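Local structure of methyltransferase (5N5D) at residues A[27-38]-A[97-108]. The protein probably transfers a methyl group from S-adenosylmethionine to a hydroxyl oxygen during the biosynthesis of tomaymycin. Numbering follows the deposited sequence. Where two conformers were deposited one is given.
Sequences ALSKAAQAHREF and SFAESAASRLAE. With SAM (S-adenosylmethionine), chain H; SO4 (sulfate ion), chain I.
Lys30, Arg105 and Glu108 form a salt-bridge network where helix 26-31 runs nearly antiparallel to helix 96-108, the helix that follows strand 88-93 in the Rossmann-like fold of this methyltransferase. The axes of 27-31 and 97-108 approach to 9.0 Å at 163°, with Ala27 CB against the Arg105 carbonyl O and Ala31 CB against Arg105 CG. Arg105 takes the Glu108 carboxylate side-on: NE donates to OE1 at 2.8 Å and NH2 to OE2 at 2.9 Å, both nearly straight and in the guanidinium plane. Lys30 NZ adds a 2.8 Å bond to Glu108 OE2 from the other face of the carboxylate, so that OE2 accepts from two cations. Bends at chi2 and chi3 (82°) fold Arg105 back toward Glu108, one turn later, and lay its CD 3.4 Å from Ala31 N. A leucine in place of Arg105 would probably leave Glu108 with Lys30 as its one charged mate here and deprive two waters of their NH1 partner. One water donates to Lys30 O and is held only weakly by Arg105 NH1; the other accepts a bond from NH1 and is weakly linked to Glu37 OE1 and Ser101 OG.

Beyond helix 34-37 the contact turns aromatic. Phe98 points an edge at the face of Phe38, with centroids 4.6 Å apart and planes at 53°, while Glu37 CG lies over the opposite face. Ser101 CB meets the rim of the Phe38 ring. Phe98 belongs to the S-adenosylmethionine pocket and also packs edge-to-face with Phe71; its CD2 lies 3.6 Å from the ribose O3' of the cofactor, which approaches at the ring edge.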
ATOM      1  N   ALA A  27       8.202   4.335 -22.918  1.00 15.43           N
ATOM      2  CA  ALA A  27       6.975   3.545 -22.958  1.00 16.59           C
ATOM      3  C   ALA A  27       5.969   4.043 -21.924  1.00 16.15           C
ATOM      4  O   ALA A  27       4.783   4.213 -22.227  1.00 16.35           O
ATOM      5  CB  ALA A  27       7.297   2.066 -22.743  1.00 15.66           C
ATOM      6  N   LEU A  28       6.431   4.299 -20.698  1.00 15.46           N
ATOM      7  CA  LEU A  28       5.527   4.761 -19.649  1.00 14.71           C
ATOM      8  C   LEU A  28       5.029   6.173 -19.922  1.00 15.51           C
ATOM      9  O   LEU A  28       3.839   6.458 -19.757  1.00 16.34           O
ATOM     10  CB  LEU A  28       6.221   4.705 -18.290  1.00 15.15           C
ATOM     11  CG  LEU A  28       6.303   3.321 -17.639  1.00 17.00           C
ATOM     12  CD1 LEU A  28       7.262   3.341 -16.454  1.00 19.14           C
ATOM     13  CD2 LEU A  28       4.921   2.845 -17.204  1.00 17.85           C
ATOM     14  N   SER A  29       5.923   7.081 -20.318  1.00 16.59           N
ATOM     15  CA  SER A  29       5.494   8.451 -20.573  0.52 17.97           C
ATOM     16  C   SER A  29       4.503   8.512 -21.727  1.00 17.21           C
ATOM     17  O   SER A  29       3.588   9.343 -21.715  1.00 17.85           O
ATOM     18  CB  SER A  29       6.706   9.344 -20.848  0.52 20.71           C
ATOM     19  OG  SER A  29       7.422   8.902 -21.979  0.52 22.01           O
ATOM     20  N   LYS A  30       4.669   7.646 -22.731  1.00 16.97           N
ATOM     21  CA  LYS A  30       3.712   7.596 -23.834  0.60 17.48           C
ATOM     22  C   LYS A  30       2.399   6.966 -23.388  1.00 17.26           C
ATOM     23  O   LYS A  30       1.319   7.477 -23.713  1.00 18.96           O
ATOM     24  CB  LYS A  30       4.297   6.818 -25.016  0.60 18.74           C
ATOM     25  CG  LYS A  30       5.478   7.493 -25.712  0.60 20.82           C
ATOM     26  CD  LYS A  30       6.046   6.650 -26.869  0.60 22.31           C
ATOM     27  CE  LYS A  30       5.102   6.597 -28.064  0.60 22.07           C
ATOM     28  NZ  LYS A  30       5.743   5.964 -29.254  0.60 24.61           N
ATOM     29  N   ALA A  31       2.472   5.857 -22.649  1.00 15.63           N
ATOM     30  CA  ALA A  31       1.260   5.201 -22.161  1.00 14.91           C
ATOM     31  C   ALA A  31       0.433   6.156 -21.313  1.00 18.12           C
ATOM     32  O   ALA A  31      -0.804   6.121 -21.345  1.00 19.04           O
ATOM     33  CB  ALA A  31       1.622   3.951 -21.360  1.00 15.78           C
ATOM     34  N   ALA A  32       1.101   7.020 -20.545  1.00 16.96           N
ATOM     35  CA  ALA A  32       0.397   7.962 -19.685  1.00 18.08           C
ATOM     36  C   ALA A  32      -0.452   8.964 -20.465  1.00 18.93           C
ATOM     37  O   ALA A  32      -1.317   9.612 -19.867  1.00 19.60           O
ATOM     38  CB  ALA A  32       1.395   8.718 -18.811  1.00 16.86           C
ATOM     39  N   GLN A  33      -0.223   9.118 -21.773  1.00 19.16           N
ATOM     40  CA  GLN A  33      -0.960  10.072 -22.590  0.56 20.70           C
ATOM     41  C   GLN A  33      -2.057   9.410 -23.420  1.00 21.47           C
ATOM     42  O   GLN A  33      -2.640  10.064 -24.290  1.00 23.21           O
ATOM     43  CB  GLN A  33       0.006  10.831 -23.507  0.56 22.37           C
ATOM     44  CG  GLN A  33       1.143  11.541 -22.765  0.56 25.19           C
ATOM     45  CD  GLN A  33       0.648  12.658 -21.860  0.56 30.95           C
ATOM     46  OE1 GLN A  33      -0.455  13.170 -22.036  0.56 33.62           O
ATOM     47  NE2 GLN A  33       1.466  13.040 -20.882  0.56 28.77           N
ATOM     48  N   ALA A  34      -2.348   8.131 -23.169  1.00 20.76           N
ATOM     49  CA  ALA A  34      -3.319   7.409 -23.992  1.00 22.80           C
ATOM     50  C   ALA A  34      -4.666   8.118 -24.033  1.00 24.56           C
ATOM     51  O   ALA A  34      -5.358   8.097 -25.059  1.00 27.03           O
ATOM     52  CB  ALA A  34      -3.490   5.986 -23.465  1.00 21.55           C
ATOM     53  N   HIS A  35      -5.066   8.737 -22.922  1.00 24.12           N
ATOM     54  CA  HIS A  35      -6.374   9.379 -22.873  1.00 27.90           C
ATOM     55  C   HIS A  35      -6.484  10.522 -23.875  1.00 30.18           C
ATOM     56  O   HIS A  35      -7.574  10.787 -24.392  1.00 31.52           O
ATOM     57  CB  HIS A  35      -6.655   9.885 -21.461  1.00 29.39           C
ATOM     58  CG  HIS A  35      -5.645  10.865 -20.952  1.00 28.17           C
ATOM     59  ND1 HIS A  35      -4.355  10.504 -20.628  1.00 25.96           N
ATOM     60  CD2 HIS A  35      -5.740  12.192 -20.698  1.00 29.55           C
ATOM     61  CE1 HIS A  35      -3.697  11.567 -20.200  1.00 27.27           C
ATOM     62  NE2 HIS A  35      -4.516  12.605 -20.232  1.00 30.15           N
ATOM     63  N   ARG A  36      -5.375  11.209 -24.157  1.00 30.31           N
ATOM     64  CA  ARG A  36      -5.414  12.309 -25.116  1.00 34.05           C
ATOM     65  C   ARG A  36      -5.698  11.802 -26.524  1.00 38.30           C
ATOM     66  O   ARG A  36      -6.423  12.449 -27.288  1.00 45.01           O
ATOM     67  CB  ARG A  36      -4.096  13.078 -25.074  1.00 37.80           C
ATOM     68  CG  ARG A  36      -3.839  13.768 -23.748  1.00 50.05           C
ATOM     69  CD  ARG A  36      -2.505  14.487 -23.746  1.00 72.28           C
ATOM     70  NE  ARG A  36      -2.277  15.228 -22.508  1.00 96.32           N
ATOM     71  CZ  ARG A  36      -1.142  15.847 -22.203  1.00 99.23           C
ATOM     72  NH1 ARG A  36      -0.113  15.812 -23.041  1.00 87.00           N
ATOM     73  NH2 ARG A  36      -1.028  16.495 -21.052  1.00111.82           N
ATOM     74  N   GLU A  37      -5.133  10.648 -26.885  1.00 38.55           N
ATOM     75  CA  GLU A  37      -5.425  10.054 -28.185  1.00 46.53           C
ATOM     76  C   GLU A  37      -6.916   9.797 -28.362  1.00 47.55           C
ATOM     77  O   GLU A  37      -7.433   9.898 -29.480  1.00 51.29           O
ATOM     78  CB  GLU A  37      -4.642   8.748 -28.351  1.00 50.42           C
ATOM     79  CG  GLU A  37      -4.991   7.955 -29.606  1.00 59.83           C
ATOM     80  CD  GLU A  37      -4.118   6.728 -29.785  1.00 71.39           C
ATOM     81  OE1 GLU A  37      -3.062   6.642 -29.122  1.00 75.73           O
ATOM     82  OE2 GLU A  37      -4.492   5.843 -30.585  1.00 79.19           O
ATOM     83  N   PHE A  38      -7.623   9.473 -27.278  1.00 44.43           N
ATOM     84  CA  PHE A  38      -9.011   9.040 -27.358  1.00 42.91           C
ATOM     85  C   PHE A  38      -9.992  10.057 -26.783  1.00 46.27           C
ATOM     86  O   PHE A  38     -11.168   9.728 -26.597  1.00 48.52           O
ATOM     87  CB  PHE A  38      -9.170   7.691 -26.651  1.00 37.70           C
ATOM     88  CG  PHE A  38      -8.272   6.618 -27.198  1.00 36.39           C
ATOM     89  CD1 PHE A  38      -8.467   6.125 -28.478  1.00 43.43           C
ATOM     90  CD2 PHE A  38      -7.233   6.110 -26.441  1.00 31.22           C
ATOM     91  CE1 PHE A  38      -7.640   5.142 -28.991  1.00 46.34           C
ATOM     92  CE2 PHE A  38      -6.402   5.125 -26.948  1.00 36.07           C
ATOM     93  CZ  PHE A  38      -6.607   4.642 -28.226  1.00 43.28           C
ATOM     94  N   SER A  97      -9.531  -0.556 -29.670  1.00 22.83           N
ATOM     95  CA  SER A  97      -8.591   0.515 -29.990  0.74 22.14           C
ATOM     96  C   SER A  97      -7.673   0.816 -28.811  1.00 21.59           C
ATOM     97  O   SER A  97      -6.481   1.097 -29.001  1.00 22.47           O
ATOM     98  CB  SER A  97      -9.345   1.774 -30.416  0.74 23.44           C
ATOM     99  OG  SER A  97     -10.128   2.286 -29.356  0.74 24.81           O
ATOM    100  N   PHE A  98      -8.207   0.774 -27.586  1.00 19.89           N
ATOM    101  CA  PHE A  98      -7.368   0.949 -26.404  1.00 17.90           C
ATOM    102  C   PHE A  98      -6.361  -0.186 -26.301  1.00 17.70           C
ATOM    103  O   PHE A  98      -5.162   0.039 -26.093  1.00 17.38           O
ATOM    104  CB  PHE A  98      -8.219   1.001 -25.127  1.00 18.38           C
ATOM    105  CG  PHE A  98      -9.263   2.092 -25.105  1.00 20.54           C
ATOM    106  CD1 PHE A  98      -9.329   3.067 -26.092  1.00 21.55           C
ATOM    107  CD2 PHE A  98     -10.183   2.139 -24.068  1.00 20.50           C
ATOM    108  CE1 PHE A  98     -10.302   4.058 -26.048  1.00 25.10           C
ATOM    109  CE2 PHE A  98     -11.150   3.120 -24.017  1.00 23.61           C
ATOM    110  CZ  PHE A  98     -11.214   4.084 -25.011  1.00 25.71           C
ATOM    111  N   ALA A  99      -6.837  -1.425 -26.437  1.00 18.42           N
ATOM    112  CA  ALA A  99      -5.955  -2.579 -26.314  1.00 19.15           C
ATOM    113  C   ALA A  99      -4.835  -2.537 -27.344  1.00 18.35           C
ATOM    114  O   ALA A  99      -3.704  -2.944 -27.057  1.00 19.28           O
ATOM    115  CB  ALA A  99      -6.762  -3.867 -26.455  1.00 19.67           C
ATOM    116  N   GLU A 100      -5.136  -2.061 -28.556  1.00 21.99           N
ATOM    117  CA  GLU A 100      -4.108  -1.958 -29.589  1.00 21.34           C
ATOM    118  C   GLU A 100      -3.072  -0.902 -29.228  1.00 20.71           C
ATOM    119  O   GLU A 100      -1.875  -1.092 -29.470  1.00 20.22           O
ATOM    120  CB  GLU A 100      -4.755  -1.646 -30.940  1.00 25.22           C
ATOM    121  CG  GLU A 100      -5.557  -2.811 -31.524  1.00 28.25           C
ATOM    122  CD  GLU A 100      -6.280  -2.456 -32.812  1.00 32.45           C
ATOM    123  OE1 GLU A 100      -6.371  -1.254 -33.141  1.00 34.15           O
ATOM    124  OE2 GLU A 100      -6.764  -3.383 -33.501  1.00 34.26           O
ATOM    125  N   SER A 101      -3.517   0.217 -28.652  1.00 20.95           N
ATOM    126  CA  SER A 101      -2.583   1.221 -28.152  1.00 20.56           C
ATOM    127  C   SER A 101      -1.701   0.633 -27.056  1.00 19.26           C
ATOM    128  O   SER A 101      -0.474   0.788 -27.069  1.00 19.49           O
ATOM    129  CB  SER A 101      -3.362   2.437 -27.639  1.00 22.26           C
ATOM    130  OG  SER A 101      -2.493   3.448 -27.156  1.00 24.14           O
ATOM    131  N   ALA A 102      -2.311  -0.080 -26.109  1.00 18.67           N
ATOM    132  CA  ALA A 102      -1.536  -0.708 -25.045  1.00 17.20           C
ATOM    133  C   ALA A 102      -0.507  -1.682 -25.605  1.00 16.85           C
ATOM    134  O   ALA A 102       0.625  -1.752 -25.111  1.00 18.38           O
ATOM    135  CB  ALA A 102      -2.478  -1.418 -24.070  1.00 17.47           C
ATOM    136  N   ALA A 103      -0.882  -2.451 -26.630  1.00 16.78           N
ATOM    137  CA  ALA A 103       0.059  -3.396 -27.224  1.00 18.35           C
ATOM    138  C   ALA A 103       1.316  -2.685 -27.706  1.00 19.57           C
ATOM    139  O   ALA A 103       2.434  -3.188 -27.536  1.00 20.05           O
ATOM    140  CB  ALA A 103      -0.608  -4.141 -28.376  1.00 18.93           C
ATOM    141  N   SER A 104       1.151  -1.509 -28.311  1.00 19.93           N
ATOM    142  CA  SER A 104       2.305  -0.754 -28.786  1.00 18.17           C
ATOM    143  C   SER A 104       3.187  -0.301 -27.628  1.00 18.20           C
ATOM    144  O   SER A 104       4.420  -0.340 -27.726  1.00 19.50           O
ATOM    145  CB  SER A 104       1.835   0.445 -29.603  1.00 19.69           C
ATOM    146  OG  SER A 104       1.152   0.029 -30.777  1.00 21.86           O
ATOM    147  N   ARG A 105       2.573   0.145 -26.527  1.00 17.10           N
ATOM    148  CA  ARG A 105       3.339   0.553 -25.354  1.00 16.20           C
ATOM    149  C   ARG A 105       4.083  -0.628 -24.740  1.00 17.31           C
ATOM    150  O   ARG A 105       5.243  -0.498 -24.332  1.00 18.00           O
ATOM    151  CB  ARG A 105       2.417   1.176 -24.304  1.00 16.85           C
ATOM    152  CG  ARG A 105       1.551   2.332 -24.780  1.00 17.21           C
ATOM    153  CD  ARG A 105       2.366   3.551 -25.152  1.00 19.35           C
ATOM    154  NE  ARG A 105       2.918   3.482 -26.503  1.00 19.14           N
ATOM    155  CZ  ARG A 105       2.223   3.716 -27.613  1.00 22.61           C
ATOM    156  NH1 ARG A 105       0.931   4.015 -27.547  1.00 25.06           N
ATOM    157  NH2 ARG A 105       2.819   3.645 -28.795  1.00 23.51           N
ATOM    158  N   LEU A 106       3.420  -1.777 -24.629  1.00 16.88           N
ATOM    159  CA  LEU A 106       4.067  -2.933 -24.019  1.00 17.77           C
ATOM    160  C   LEU A 106       5.254  -3.408 -24.845  1.00 17.52           C
ATOM    161  O   LEU A 106       6.261  -3.864 -24.288  1.00 18.13           O
ATOM    162  CB  LEU A 106       3.045  -4.052 -23.829  1.00 18.73           C
ATOM    163  CG  LEU A 106       1.958  -3.702 -22.808  1.00 20.21           C
ATOM    164  CD1 LEU A 106       0.755  -4.615 -22.989  1.00 21.37           C
ATOM    165  CD2 LEU A 106       2.491  -3.780 -21.381  1.00 19.18           C
ATOM    166  N   ALA A 107       5.160  -3.305 -26.171  1.00 18.28           N
ATOM    167  CA  ALA A 107       6.298  -3.623 -27.024  1.00 19.10           C
ATOM    168  C   ALA A 107       7.438  -2.637 -26.796  1.00 20.50           C
ATOM    169  O   ALA A 107       8.598  -3.039 -26.629  1.00 20.78           O
ATOM    170  CB  ALA A 107       5.859  -3.620 -28.486  1.00 21.13           C
ATOM    171  N   GLU A 108       7.125  -1.336 -26.781  1.00 20.94           N
ATOM    172  CA  GLU A 108       8.136  -0.321 -26.493  1.00 21.74           C
ATOM    173  C   GLU A 108       8.789  -0.571 -25.141  1.00 19.56           C
ATOM    174  O   GLU A 108       9.992  -0.338 -24.965  1.00 21.55           O
ATOM    175  CB  GLU A 108       7.506   1.075 -26.521  1.00 23.46           C
ATOM    176  CG  GLU A 108       7.033   1.539 -27.897  1.00 24.62           C
ATOM    177  CD  GLU A 108       6.055   2.708 -27.832  1.00 23.99           C
ATOM    178  OE1 GLU A 108       5.661   3.116 -26.716  1.00 20.57           O
ATOM    179  OE2 GLU A 108       5.676   3.224 -28.907  1.00 25.05           O
TER
HETATM  180  N   SAM H 306      -5.690   0.053 -15.498  1.00 16.05           N
HETATM  181  CA  SAM H 306      -5.481   1.188 -16.420  1.00 16.39           C
HETATM  182  C   SAM H 306      -4.260   2.044 -15.952  1.00 18.37           C
HETATM  183  O   SAM H 306      -4.181   2.289 -14.727  1.00 17.12           O
HETATM  184  OXT SAM H 306      -3.450   2.426 -16.823  1.00 18.13           O
HETATM  185  CB  SAM H 306      -6.748   2.074 -16.497  1.00 16.39           C
HETATM  186  CG  SAM H 306      -8.009   1.245 -16.713  1.00 17.32           C
HETATM  187  SD  SAM H 306      -9.384   2.389 -16.978  1.00 21.60           S
HETATM  188  CE  SAM H 306      -9.649   2.970 -15.345  1.00 21.28           C
HETATM  189  C5' SAM H 306     -10.820   1.271 -17.116  1.00 20.70           C
HETATM  190  C4' SAM H 306     -10.793   0.431 -18.377  1.00 20.81           C
HETATM  191  O4' SAM H 306     -11.733  -0.662 -18.281  1.00 21.69           O
HETATM  192  C3' SAM H 306     -11.133   1.195 -19.663  1.00 19.34           C
HETATM  193  O3' SAM H 306     -10.068   1.049 -20.596  1.00 19.12           O
HETATM  194  C2' SAM H 306     -12.452   0.557 -20.127  1.00 18.92           C
HETATM  195  O2' SAM H 306     -12.575   0.499 -21.543  1.00 19.71           O
HETATM  196  C1' SAM H 306     -12.321  -0.846 -19.548  1.00 20.95           C
HETATM  197  N9  SAM H 306     -13.581  -1.556 -19.367  1.00 19.22           N
HETATM  198  C8  SAM H 306     -14.775  -1.039 -18.939  1.00 19.40           C
HETATM  199  N7  SAM H 306     -15.728  -1.931 -18.810  1.00 18.61           N
HETATM  200  C5  SAM H 306     -15.116  -3.121 -19.179  1.00 18.95           C
HETATM  201  C6  SAM H 306     -15.580  -4.448 -19.235  1.00 18.57           C
HETATM  202  N6  SAM H 306     -16.827  -4.813 -18.912  1.00 20.80           N
HETATM  203  N1  SAM H 306     -14.708  -5.403 -19.629  1.00 18.46           N
HETATM  204  C2  SAM H 306     -13.461  -5.043 -19.947  1.00 19.33           C
HETATM  205  N3  SAM H 306     -12.911  -3.824 -19.934  1.00 18.85           N
HETATM  206  C4  SAM H 306     -13.796  -2.901 -19.533  1.00 18.93           C
HETATM  207  S   SO4 I 307      -3.970  15.669 -19.476  0.50 46.75           S
HETATM  208  O1  SO4 I 307      -2.853  14.764 -19.223  0.50 47.81           O
HETATM  209  O2  SO4 I 307      -3.552  17.043 -19.217  0.50 44.73           O
HETATM  210  O3  SO4 I 307      -5.083  15.325 -18.595  0.50 46.73           O
HETATM  211  O4  SO4 I 307      -4.391  15.542 -20.868  0.50 47.28           O
HETATM  212  O   HOH W   1      -0.447   6.167 -25.508  1.00 28.95           O
HETATM  213  O   HOH W   2      -0.690   4.335 -29.962  1.00 43.31           O